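Local coordinates for uric acid degradation bifunctional protein TTL (Arabidopsis thaliana, PDB 2Q37) that converts 5-hydroxyisourate to (S)-allantoin in two steps of urate degradation, the second of them, stereoselective decarboxylation of OHCU, carried out by this N-terminal domain, at residues 35-40 with 71-76. Numbering follows the deposited sequence.
Sequences GSSEFA and WLEAFS
E73 reaches from helix 68-76 to the start of helix 37-44, where its OE1 accepts two hydrogen bonds from S37. The backbone N of S37 lies 3.0 Å from E73 OE1 in a nearly straight bond (168°), and S37 OG donates to the same oxygen; both donors approach from one face of the carboxylate, well out of its plane. E73 reaches across because CG is anti to its backbone N (chi1 -178°) and the chain stays extended beyond it. The carboxylate thus takes up a first-turn N-H, and its charge probably interacts favourably with the helix dipole. S36, the residue before S37, is the N-cap: S36 OG accepts from F39 N at 3.1 Å. A leucine in place of E73 would probably leave S37 N and S37 OG without their shared acceptor and remove this polar tie between the two helices. Next to the polar link the backbones come close, G35 C lying 3.5 Å from A74 CA. A74 CB packs against S36 N at 3.4 Å and S36 CB at 3.8 Å, while G35 O, hydrogen-bonded to K31 NZ, lies 3.4 Å from E73 CG. The contact joins the N-terminal segment, within the region required for BRI1 binding, to the helix leading to catalytic H78; W62 of helix 51-64 packs against both S36 and A74, and helix 155-178 covers W71 and F75.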
loop_
_atom_site.group_PDB
_atom_site.type_symbol
_atom_site.label_atom_id
_atom_site.label_comp_id
_atom_site.label_asym_id
_atom_site.label_seq_id
_atom_site.Cartn_x
_atom_site.Cartn_y
_atom_site.Cartn_z
ATOM N N GLY A 35 11.946 -3.580 -10.129
ATOM C CA GLY A 35 11.548 -2.245 -10.540
ATOM C C GLY A 35 11.552 -1.158 -9.479
ATOM O O GLY A 35 11.154 -0.022 -9.755
ATOM N N SER A 36 11.991 -1.493 -8.267
ATOM C CA SER A 36 12.041 -0.522 -7.175
ATOM C C SER A 36 13.365 0.238 -7.169
ATOM O O SER A 36 14.440 -0.350 -6.997
ATOM C CB SER A 36 11.849 -1.220 -5.823
ATOM O OG SER A 36 12.007 -0.303 -4.751
ATOM N N SER A 37 13.273 1.551 -7.362
ATOM C CA SER A 37 14.445 2.417 -7.373
ATOM C C SER A 37 15.128 2.362 -6.013
ATOM O O SER A 37 16.354 2.249 -5.925
ATOM C CB SER A 37 14.025 3.852 -7.682
ATOM O OG SER A 37 13.349 3.930 -8.930
ATOM N N GLU A 38 14.318 2.430 -4.959
ATOM C CA GLU A 38 14.805 2.401 -3.585
ATOM C C GLU A 38 15.526 1.094 -3.263
ATOM O O GLU A 38 16.599 1.100 -2.663
ATOM C CB GLU A 38 13.637 2.607 -2.617
ATOM C CG GLU A 38 14.068 2.835 -1.183
ATOM C CD GLU A 38 15.194 3.858 -1.080
ATOM O OE1 GLU A 38 15.083 4.942 -1.702
ATOM O OE2 GLU A 38 16.187 3.572 -0.374
ATOM N N PHE A 39 14.933 -0.027 -3.660
ATOM C CA PHE A 39 15.538 -1.330 -3.415
ATOM C C PHE A 39 16.881 -1.410 -4.150
ATOM O O PHE A 39 17.879 -1.888 -3.598
ATOM C CB PHE A 39 14.592 -2.451 -3.880
ATOM C CG PHE A 39 15.238 -3.804 -3.936
ATOM C CD1 PHE A 39 15.977 -4.194 -5.058
ATOM C CD2 PHE A 39 15.155 -4.676 -2.852
ATOM C CE1 PHE A 39 16.628 -5.432 -5.102
ATOM C CE2 PHE A 39 15.803 -5.922 -2.883
ATOM C CZ PHE A 39 16.541 -6.298 -4.013
ATOM N N ALA A 40 16.898 -0.936 -5.394
ATOM C CA ALA A 40 18.117 -0.943 -6.195
ATOM C C ALA A 40 19.163 -0.094 -5.484
ATOM O O ALA A 40 20.299 -0.524 -5.296
ATOM C CB ALA A 40 17.841 -0.380 -7.597
ATOM N N TRP A 71 7.019 -0.671 -3.426
ATOM C CA TRP A 71 6.450 -1.932 -3.879
ATOM C C TRP A 71 5.659 -1.669 -5.159
ATOM O O TRP A 71 5.725 -2.438 -6.127
ATOM C CB TRP A 71 5.488 -2.525 -2.831
ATOM C CG TRP A 71 6.136 -3.249 -1.671
ATOM C CD1 TRP A 71 7.478 -3.393 -1.437
ATOM C CD2 TRP A 71 5.467 -3.904 -0.582
ATOM N NE1 TRP A 71 7.681 -4.090 -0.273
ATOM C CE2 TRP A 71 6.467 -4.414 0.274
ATOM C CE3 TRP A 71 4.124 -4.109 -0.250
ATOM C CZ2 TRP A 71 6.167 -5.117 1.450
ATOM C CZ3 TRP A 71 3.818 -4.810 0.917
ATOM C CH2 TRP A 71 4.841 -5.304 1.756
ATOM N N LEU A 72 4.898 -0.578 -5.146
ATOM C CA LEU A 72 4.054 -0.206 -6.287
ATOM C C LEU A 72 4.864 0.139 -7.534
ATOM O O LEU A 72 4.460 -0.192 -8.659
ATOM C CB LEU A 72 3.151 0.968 -5.921
ATOM C CG LEU A 72 2.187 0.699 -4.758
ATOM C CD1 LEU A 72 1.303 1.952 -4.539
ATOM C CD2 LEU A 72 1.327 -0.558 -5.053
ATOM N N GLU A 73 6.004 0.794 -7.334
ATOM C CA GLU A 73 6.844 1.154 -8.455
ATOM C C GLU A 73 7.360 -0.128 -9.087
ATOM O O GLU A 73 7.315 -0.291 -10.318
ATOM C CB GLU A 73 8.028 2.026 -8.007
ATOM C CG GLU A 73 8.925 2.464 -9.166
ATOM C CD GLU A 73 10.036 3.433 -8.754
ATOM O OE1 GLU A 73 10.744 3.168 -7.748
ATOM O OE2 GLU A 73 10.212 4.459 -9.457
ATOM N N ALA A 74 7.826 -1.048 -8.244
ATOM C CA ALA A 74 8.368 -2.297 -8.738
ATOM C C ALA A 74 7.362 -3.172 -9.481
ATOM O O ALA A 74 7.740 -3.838 -10.449
ATOM C CB ALA A 74 9.010 -3.078 -7.603
ATOM N N PHE A 75 6.096 -3.170 -9.048
ATOM C CA PHE A 75 5.083 -4.001 -9.702
ATOM C C PHE A 75 4.847 -3.491 -11.119
ATOM O O PHE A 75 4.763 -4.271 -12.085
ATOM C CB PHE A 75 3.734 -3.977 -8.958
ATOM C CG PHE A 75 3.803 -4.392 -7.515
ATOM C CD1 PHE A 75 4.790 -5.264 -7.055
ATOM C CD2 PHE A 75 2.826 -3.949 -6.615
ATOM C CE1 PHE A 75 4.793 -5.688 -5.712
ATOM C CE2 PHE A 75 2.825 -4.365 -5.283
ATOM C CZ PHE A 75 3.806 -5.237 -4.827
ATOM N N SER A 76 4.729 -2.172 -11.225
ATOM C CA SER A 76 4.477 -1.522 -12.498
ATOM C C SER A 76 5.538 -1.840 -13.552
ATOM O O SER A 76 5.249 -1.824 -14.745
ATOM C CB SER A 76 4.406 -0.006 -12.303
ATOM O OG SER A 76 5.693 0.527 -12.022
#